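Local coordinates for 3-keto-5-aminohexanoate cleavage protein (Archaeoglobus fulgidus, PDB 3LOT), which is a zinc-binding TIM-barrel protein of the beta-keto acid cleavage enzyme family that probably cleaves 3-keto-5-aminohexanoate, at residues D[116-121]-D[149-154]; D[259-264]-D[277-282]. All coordinates share one frame; numbering follows the deposited sequence.

Interaction 1. Residues D[116-121]-D[149-154]; sequences MGSMNF and VFRNTF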
HETATM    1  N   MSE D 116     -14.005  -3.792 -19.126  1.00 16.59           N
HETATM    2  CA  MSE D 116     -13.595  -2.367 -19.123  1.00 14.53           C
HETATM    3  C   MSE D 116     -12.253  -2.023 -19.758  1.00 13.81           C
HETATM    4  O   MSE D 116     -11.736  -0.926 -19.530  1.00 13.97           O
HETATM    5  CB  MSE D 116     -13.613  -1.866 -17.684  1.00 14.09           C
HETATM    6  CG  MSE D 116     -14.952  -1.738 -17.130  1.00 12.17           C
HETATM    7 SE   MSE D 116     -15.956  -0.350 -18.040  0.75 11.15          SE
HETATM    8  CE  MSE D 116     -14.694   1.065 -18.072  1.00 15.33           C
ATOM      9  N   GLY D 117     -11.703  -2.897 -20.586  1.00 12.60           N
ATOM     10  CA  GLY D 117     -10.554  -2.498 -21.413  1.00 13.63           C
ATOM     11  C   GLY D 117     -10.095  -3.563 -22.374  1.00 13.65           C
ATOM     12  O   GLY D 117     -10.468  -4.720 -22.219  1.00 14.36           O
ATOM     13  N   SER D 118      -9.293  -3.173 -23.369  1.00 12.82           N
ATOM     14  CA  SER D 118      -8.697  -4.113 -24.294  1.00 12.22           C
ATOM     15  C   SER D 118      -7.492  -4.743 -23.595  1.00 12.51           C
ATOM     16  O   SER D 118      -6.785  -4.079 -22.837  1.00 12.75           O
ATOM     17  CB  SER D 118      -8.262  -3.431 -25.578  1.00 12.75           C
ATOM     18  OG  SER D 118      -9.362  -2.914 -26.233  1.00 13.10           O
HETATM   19  N   MSE D 119      -7.260  -6.038 -23.806  1.00 11.74           N
HETATM   20  CA  MSE D 119      -6.159  -6.697 -23.083  1.00 10.95           C
HETATM   21  C   MSE D 119      -5.771  -7.975 -23.794  1.00 11.18           C
HETATM   22  O   MSE D 119      -6.575  -8.554 -24.498  1.00 11.81           O
HETATM   23  CB  MSE D 119      -6.605  -7.022 -21.630  1.00 10.59           C
HETATM   24  CG  MSE D 119      -7.724  -8.025 -21.524  1.00 11.06           C
HETATM   25 SE   MSE D 119      -8.525  -8.246 -19.771  0.75  8.26          SE
HETATM   26  CE  MSE D 119      -7.072  -9.231 -18.910  1.00  8.32           C
ATOM     27  N   ASN D 120      -4.561  -8.460 -23.534  1.00 10.54           N
ATOM     28  CA  ASN D 120      -4.244  -9.868 -23.797  1.00 10.50           C
ATOM     29  C   ASN D 120      -5.057 -10.663 -22.810  1.00 11.17           C
ATOM     30  O   ASN D 120      -5.354 -10.200 -21.721  1.00 11.58           O
ATOM     31  CB  ASN D 120      -2.756 -10.152 -23.632  1.00  8.73           C
ATOM     32  CG  ASN D 120      -1.902  -9.393 -24.645  1.00 10.91           C
ATOM     33  OD1 ASN D 120      -2.404  -8.934 -25.674  1.00 12.58           O
ATOM     34  ND2 ASN D 120      -0.608  -9.304 -24.385  1.00  8.74           N
ATOM     35  N   PHE D 121      -5.437 -11.850 -23.213  1.00 11.89           N
ATOM     36  CA  PHE D 121      -6.201 -12.752 -22.389  1.00 12.94           C
ATOM     37  C   PHE D 121      -5.857 -14.132 -22.893  1.00 11.98           C
ATOM     38  O   PHE D 121      -6.478 -14.608 -23.802  1.00 11.16           O
ATOM     39  CB  PHE D 121      -7.694 -12.450 -22.513  1.00 13.38           C
ATOM     40  CG  PHE D 121      -8.528 -13.107 -21.449  1.00 16.34           C
ATOM     41  CD1 PHE D 121      -8.373 -14.465 -21.145  1.00 17.94           C
ATOM     42  CD2 PHE D 121      -9.490 -12.384 -20.765  1.00 18.80           C
ATOM     43  CE1 PHE D 121      -9.176 -15.064 -20.169  1.00 19.02           C
ATOM     44  CE2 PHE D 121     -10.271 -12.987 -19.793  1.00 17.54           C
ATOM     45  CZ  PHE D 121     -10.116 -14.308 -19.504  1.00 17.08           C
ATOM     46  N   VAL D 149      -6.581 -10.426 -29.105  1.00 14.58           N
ATOM     47  CA  VAL D 149      -6.870  -9.380 -28.144  1.00 14.73           C
ATOM     48  C   VAL D 149      -8.322  -9.481 -27.697  1.00 14.11           C
ATOM     49  O   VAL D 149      -9.237  -9.593 -28.516  1.00 13.59           O
ATOM     50  CB  VAL D 149      -6.545  -7.994 -28.746  1.00 14.88           C
ATOM     51  CG1 VAL D 149      -7.177  -6.860 -27.908  1.00 13.60           C
ATOM     52  CG2 VAL D 149      -4.994  -7.817 -28.839  1.00 14.53           C
ATOM     53  N   PHE D 150      -8.535  -9.429 -26.391  1.00 14.52           N
ATOM     54  CA  PHE D 150      -9.889  -9.263 -25.845  1.00 13.50           C
ATOM     55  C   PHE D 150     -10.182  -7.785 -25.895  1.00 14.00           C
ATOM     56  O   PHE D 150      -9.678  -7.019 -25.066  1.00 13.39           O
ATOM     57  CB  PHE D 150      -9.912  -9.764 -24.414  1.00 14.08           C
ATOM     58  CG  PHE D 150     -11.224  -9.713 -23.755  1.00 15.88           C
ATOM     59  CD1 PHE D 150     -12.399  -9.997 -24.440  1.00 20.76           C
ATOM     60  CD2 PHE D 150     -11.297  -9.428 -22.394  1.00 20.50           C
ATOM     61  CE1 PHE D 150     -13.644  -9.940 -23.783  1.00 21.18           C
ATOM     62  CE2 PHE D 150     -12.519  -9.383 -21.713  1.00 21.34           C
ATOM     63  CZ  PHE D 150     -13.704  -9.630 -22.414  1.00 23.19           C
ATOM     64  N   ARG D 151     -10.994  -7.390 -26.861  1.00 13.76           N
ATOM     65  CA  ARG D 151     -11.075  -6.007 -27.295  1.00 14.48           C
ATOM     66  C   ARG D 151     -12.279  -5.253 -26.690  1.00 15.40           C
ATOM     67  O   ARG D 151     -13.432  -5.689 -26.824  1.00 15.06           O
ATOM     68  CB  ARG D 151     -11.166  -6.001 -28.823  1.00 15.29           C
ATOM     69  CG  ARG D 151     -11.193  -4.605 -29.476  1.00 16.60           C
ATOM     70  CD  ARG D 151     -11.864  -4.617 -30.829  1.00 19.73           C
ATOM     71  NE  ARG D 151     -11.812  -3.272 -31.405  1.00 23.21           N
ATOM     72  CZ  ARG D 151     -10.754  -2.775 -32.037  1.00 25.33           C
ATOM     73  NH1 ARG D 151      -9.650  -3.514 -32.203  1.00 25.82           N
ATOM     74  NH2 ARG D 151     -10.806  -1.542 -32.530  1.00 26.32           N
ATOM     75  N   ASN D 152     -12.017  -4.118 -26.042  1.00 14.40           N
ATOM     76  CA  ASN D 152     -13.086  -3.295 -25.492  1.00 14.80           C
ATOM     77  C   ASN D 152     -12.588  -1.852 -25.489  1.00 13.29           C
ATOM     78  O   ASN D 152     -12.094  -1.363 -24.475  1.00 14.16           O
ATOM     79  CB  ASN D 152     -13.500  -3.757 -24.078  1.00 13.81           C
ATOM     80  CG  ASN D 152     -13.814  -5.274 -24.001  1.00 19.87           C
ATOM     81  OD1 ASN D 152     -14.971  -5.676 -24.218  1.00 21.34           O
ATOM     82  ND2 ASN D 152     -12.786  -6.122 -23.642  1.00 20.11           N
ATOM     83  N   THR D 153     -12.668  -1.215 -26.642  1.00 12.03           N
ATOM     84  CA  THR D 153     -12.160   0.124 -26.822  1.00 13.40           C
ATOM     85  C   THR D 153     -13.095   1.163 -26.198  1.00 12.93           C
ATOM     86  O   THR D 153     -14.212   0.843 -25.846  1.00 12.15           O
ATOM     87  CB  THR D 153     -12.027   0.493 -28.315  1.00 13.60           C
ATOM     88  OG1 THR D 153     -13.320   0.612 -28.899  1.00 13.50           O
ATOM     89  CG2 THR D 153     -11.167  -0.536 -29.099  1.00 14.78           C
ATOM     90  N   PHE D 154     -12.626   2.390 -26.039  1.00 12.49           N
ATOM     91  CA  PHE D 154     -13.460   3.414 -25.468  1.00 12.61           C
ATOM     92  C   PHE D 154     -14.669   3.654 -26.354  1.00 13.55           C
ATOM     93  O   PHE D 154     -15.790   3.793 -25.870  1.00 13.66           O
ATOM     94  CB  PHE D 154     -12.663   4.690 -25.205  1.00 12.08           C
ATOM     95  CG  PHE D 154     -11.777   4.581 -24.013  1.00 12.80           C
ATOM     96  CD1 PHE D 154     -12.307   4.600 -22.747  1.00 12.93           C
ATOM     97  CD2 PHE D 154     -10.400   4.445 -24.153  1.00 13.29           C
ATOM     98  CE1 PHE D 154     -11.494   4.498 -21.632  1.00 14.22           C
ATOM     99  CE2 PHE D 154      -9.587   4.326 -23.045  1.00 15.80           C
ATOM    100  CZ  PHE D 154     -10.149   4.334 -21.769  1.00 15.48           C
TER
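Phe150 packs beside Met119 and Phe121 along one side of a short antiparallel ladder, all three side chains pointing the same way. With CG anti to the backbone N (chi1 -177°), the Phe150 ring runs alongside Phe121, whose edge turns toward its face. The centroids of this offset edge-to-face pair are 5.7 Å apart, the planes at 89°. The selenium of selenomethionine Met119 lies in the plane of the Phe150 ring, at its edge, 5.3 Å from the centroid, a Met-aromatic contact. The backbones of Met119 and Phe150 form a hydrogen-bonded pair: Met119 N to Phe150 O and Phe150 N to Met119 O are both 2.9 Å.

Next to the ladder, Ser118 uses its side chain: OG accepts a hydrogen bond from Asn152 N at 2.9 Å. Asn152 in turn sends ND2 to Gly117 O, 3.1 Å away and well above that carbonyl's plane. The same ND2 sits 3.6 Å above the Phe150 ring, over its centre. Arg100 NH2 hydrogen-bonds Asn152 OD1, so both ends of the amide are bonded, which should limit its rotation. Across the interface Asn120 OD1 hydrogen-bonds Ser118 OG of the second subunit. Backbone pair, serine hydroxyl and asparagine amide thus fix the strands around the Phe121/Phe150 pair and Met119; Phe150 lies about 5 Å from a bound unknown ligand, side chain to ligand, consistent with a pocket wall near the zinc ion.

Interaction 2. Residues D[259-264]-D[277-282]; sequences VGLEDS and AEQVEK. With ZN (zinc ion), chain P.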
ATOM      1  N   VAL D 259     -17.891 -17.368  -7.242  1.00 10.43           N
ATOM      2  CA  VAL D 259     -17.279 -18.685  -7.298  1.00 11.09           C
ATOM      3  C   VAL D 259     -17.837 -19.342  -8.579  1.00 11.46           C
ATOM      4  O   VAL D 259     -18.507 -18.689  -9.385  1.00 11.40           O
ATOM      5  CB  VAL D 259     -17.580 -19.519  -6.037  1.00 11.95           C
ATOM      6  CG1 VAL D 259     -16.997 -18.851  -4.801  1.00 10.47           C
ATOM      7  CG2 VAL D 259     -19.126 -19.785  -5.852  1.00  9.28           C
ATOM      8  N   GLY D 260     -17.517 -20.597  -8.814  1.00 10.33           N
ATOM      9  CA  GLY D 260     -18.131 -21.275  -9.950  1.00 10.76           C
ATOM     10  C   GLY D 260     -17.103 -21.902 -10.859  1.00 11.27           C
ATOM     11  O   GLY D 260     -15.926 -21.491 -10.853  1.00 11.60           O
ATOM     12  N   LEU D 261     -17.565 -22.905 -11.605  1.00 12.08           N
ATOM     13  CA  LEU D 261     -16.728 -23.717 -12.503  1.00 12.41           C
ATOM     14  C   LEU D 261     -16.213 -22.916 -13.663  1.00 12.51           C
ATOM     15  O   LEU D 261     -15.237 -23.287 -14.270  1.00 12.47           O
ATOM     16  CB  LEU D 261     -17.471 -24.959 -13.016  1.00 12.61           C
ATOM     17  CG  LEU D 261     -17.958 -25.976 -11.973  1.00 14.70           C
ATOM     18  CD1 LEU D 261     -18.444 -27.270 -12.644  1.00 16.75           C
ATOM     19  CD2 LEU D 261     -16.896 -26.295 -11.035  1.00 12.76           C
ATOM     20  N   GLU D 262     -16.846 -21.784 -13.971  1.00 12.81           N
ATOM     21  CA  GLU D 262     -16.233 -20.876 -14.916  1.00 12.90           C
ATOM     22  C   GLU D 262     -14.799 -20.422 -14.547  1.00 14.04           C
ATOM     23  O   GLU D 262     -13.956 -20.268 -15.454  1.00 13.09           O
ATOM     24  CB  GLU D 262     -17.141 -19.674 -15.159  1.00 14.17           C
ATOM     25  CG  GLU D 262     -16.431 -18.470 -15.770  1.00 14.21           C
ATOM     26  CD  GLU D 262     -17.431 -17.452 -16.319  1.00 16.86           C
ATOM     27  OE1 GLU D 262     -18.677 -17.634 -16.234  1.00 14.26           O
ATOM     28  OE2 GLU D 262     -16.910 -16.488 -16.848  1.00 17.28           O
ATOM     29  N   ASP D 263     -14.553 -20.166 -13.250  1.00 14.84           N
ATOM     30  CA  ASP D 263     -13.318 -19.551 -12.754  1.00 14.74           C
ATOM     31  C   ASP D 263     -12.326 -20.571 -12.182  1.00 14.42           C
ATOM     32  O   ASP D 263     -11.105 -20.339 -12.202  1.00 15.17           O
ATOM     33  CB  ASP D 263     -13.661 -18.522 -11.646  1.00 15.44           C
ATOM     34  CG  ASP D 263     -14.694 -17.483 -12.096  1.00 17.08           C
ATOM     35  OD1 ASP D 263     -14.609 -17.055 -13.254  1.00 21.42           O
ATOM     36  OD2 ASP D 263     -15.575 -17.082 -11.297  1.00 18.86           O
ATOM     37  N   SER D 264     -12.830 -21.683 -11.661  1.00 14.23           N
ATOM     38  CA  SER D 264     -11.956 -22.767 -11.176  1.00 13.70           C
ATOM     39  C   SER D 264     -12.641 -24.118 -11.298  1.00 14.08           C
ATOM     40  O   SER D 264     -13.827 -24.261 -10.948  1.00 13.31           O
ATOM     41  CB  SER D 264     -11.609 -22.549  -9.710  1.00 13.64           C
ATOM     42  OG  SER D 264     -10.906 -23.652  -9.137  1.00 13.26           O
ATOM     43  N   ALA D 277     -22.556 -26.261  -7.344  1.00 11.89           N
ATOM     44  CA  ALA D 277     -23.178 -26.217  -6.034  1.00 12.28           C
ATOM     45  C   ALA D 277     -22.155 -26.498  -4.954  1.00 12.17           C
ATOM     46  O   ALA D 277     -22.209 -25.909  -3.919  1.00 12.10           O
ATOM     47  CB  ALA D 277     -24.367 -27.191  -5.949  1.00 10.43           C
ATOM     48  N   GLU D 278     -21.203 -27.389  -5.206  1.00 12.36           N
ATOM     49  CA  GLU D 278     -20.196 -27.705  -4.207  1.00 13.29           C
ATOM     50  C   GLU D 278     -19.337 -26.508  -3.745  1.00 13.02           C
ATOM     51  O   GLU D 278     -19.010 -26.371  -2.570  1.00 12.30           O
ATOM     52  CB  GLU D 278     -19.282 -28.816  -4.743  1.00 13.69           C
ATOM     53  CG  GLU D 278     -18.546 -29.537  -3.692  1.00 17.18           C
ATOM     54  CD  GLU D 278     -17.483 -30.508  -4.250  1.00 22.47           C
ATOM     55  OE1 GLU D 278     -17.208 -30.509  -5.465  1.00 26.07           O
ATOM     56  OE2 GLU D 278     -16.911 -31.260  -3.445  1.00 25.11           O
ATOM     57  N   GLN D 279     -18.949 -25.671  -4.699  1.00 13.78           N
ATOM     58  CA  GLN D 279     -18.194 -24.454  -4.428  1.00 13.29           C
ATOM     59  C   GLN D 279     -19.084 -23.405  -3.758  1.00 13.32           C
ATOM     60  O   GLN D 279     -18.649 -22.702  -2.846  1.00 13.17           O
ATOM     61  CB  GLN D 279     -17.635 -23.895  -5.742  1.00 13.83           C
ATOM     62  CG  GLN D 279     -16.483 -24.696  -6.333  1.00 14.61           C
ATOM     63  CD  GLN D 279     -16.049 -24.183  -7.715  1.00 14.07           C
ATOM     64  OE1 GLN D 279     -16.699 -23.312  -8.295  1.00 16.39           O
ATOM     65  NE2 GLN D 279     -14.941 -24.701  -8.220  1.00 12.18           N
ATOM     66  N   VAL D 280     -20.322 -23.274  -4.217  1.00 12.56           N
ATOM     67  CA  VAL D 280     -21.262 -22.361  -3.550  1.00 11.26           C
ATOM     68  C   VAL D 280     -21.480 -22.744  -2.081  1.00 11.54           C
ATOM     69  O   VAL D 280     -21.408 -21.894  -1.217  1.00 10.51           O
ATOM     70  CB  VAL D 280     -22.605 -22.265  -4.277  1.00 10.41           C
ATOM     71  CG1 VAL D 280     -23.599 -21.410  -3.459  1.00 10.60           C
ATOM     72  CG2 VAL D 280     -22.392 -21.716  -5.670  1.00 11.68           C
ATOM     73  N   GLU D 281     -21.718 -24.034  -1.798  1.00 11.86           N
ATOM     74  CA  GLU D 281     -21.893 -24.502  -0.414  1.00 12.26           C
ATOM     75  C   GLU D 281     -20.691 -24.169   0.457  1.00 12.23           C
ATOM     76  O   GLU D 281     -20.858 -23.739   1.586  1.00 10.89           O
ATOM     77  CB  GLU D 281     -22.158 -26.003  -0.365  1.00 12.60           C
ATOM     78  CG  GLU D 281     -23.442 -26.342  -1.045  1.00 14.84           C
ATOM     79  CD  GLU D 281     -23.640 -27.828  -1.387  1.00 21.39           C
ATOM     80  OE1 GLU D 281     -22.710 -28.660  -1.297  1.00 23.95           O
ATOM     81  OE2 GLU D 281     -24.792 -28.155  -1.731  1.00 22.99           O
ATOM     82  N   LYS D 282     -19.496 -24.371  -0.083  1.00 11.86           N
ATOM     83  CA  LYS D 282     -18.237 -24.031   0.632  1.00 12.39           C
ATOM     84  C   LYS D 282     -18.123 -22.544   0.970  1.00 12.73           C
ATOM     85  O   LYS D 282     -17.811 -22.166   2.113  1.00 12.19           O
ATOM     86  CB  LYS D 282     -17.038 -24.455  -0.199  1.00 12.45           C
ATOM     87  CG  LYS D 282     -15.674 -24.184   0.448  1.00 14.28           C
ATOM     88  CD  LYS D 282     -14.606 -24.911  -0.357  1.00 16.59           C
ATOM     89  CE  LYS D 282     -13.287 -24.962   0.351  1.00 17.34           C
ATOM     90  NZ  LYS D 282     -13.383 -25.924   1.459  1.00 15.30           N
TER
HETATM   91 ZN    ZN P 501     -17.926 -14.809 -17.704  1.00 43.26          ZN
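Val259, at the end of barrel strand 256-259, meets Val280 of helix 276-289 through their CG2 methyls, 3.8 Å apart, with the two side chains crossing at about a right angle. Gly260 follows with a positive phi of 127°, where a side chain would jam against the carbonyl O of Val259; its N gives a weak, bent bond to Gln279 OE1 at 2.9 Å. Its own carbonyl turns back into the loop, where O accepts from both Asp263 N and Ser264 N and closes a tight turn. Leu261 lays CD2 beside the Gln279 amide, 3.8 Å from NE2. Glu262 points the other way: its chain, extended beyond CG, carries OE2 to the zinc ion at 2.1 Å, with His50 and His52 completing the protein ligands. At Ser264, the carbonyl O receives Gln279 NE2 at 3.0 Å in a nearly straight bond (165°) that lies in the amide plane but comes from above the carbonyl plane.

Through OE1, weakly, and NE2 the amide spans the turn from Gly260 to Ser264, and NE2 also bonds Tyr266 O. Cutting Gln279 back to an alanine would probably leave Ser264 O without its donor, Gly260 N without its weak acceptor, and a gap beside Leu261 CD2. The buried glutamine thus links the helix to the backbone before and after Glu262, which may help hold the turn that presents this ligand to zinc.

How the interactions relate
Interaction 1 comes first along the chain, and the two lie on opposite sides of its centre, with contact centres about 26 Å apart and nearest atoms about 8 Å apart without touching. Both extend from the same parallel barrel: segment 116-121 follows strand 111-115 and forms a separate two-stranded sheet with 149-150, whereas 259-264 follows strand 256-259 and packs on helix 276-289. The barrel thus carries both loops to the zinc region, interaction 2 supplying a metal ligand and interaction 1 lying close by. Interaction 1 also has partners across a subunit boundary, so the segment near the metal probably links the zinc region to the second subunit.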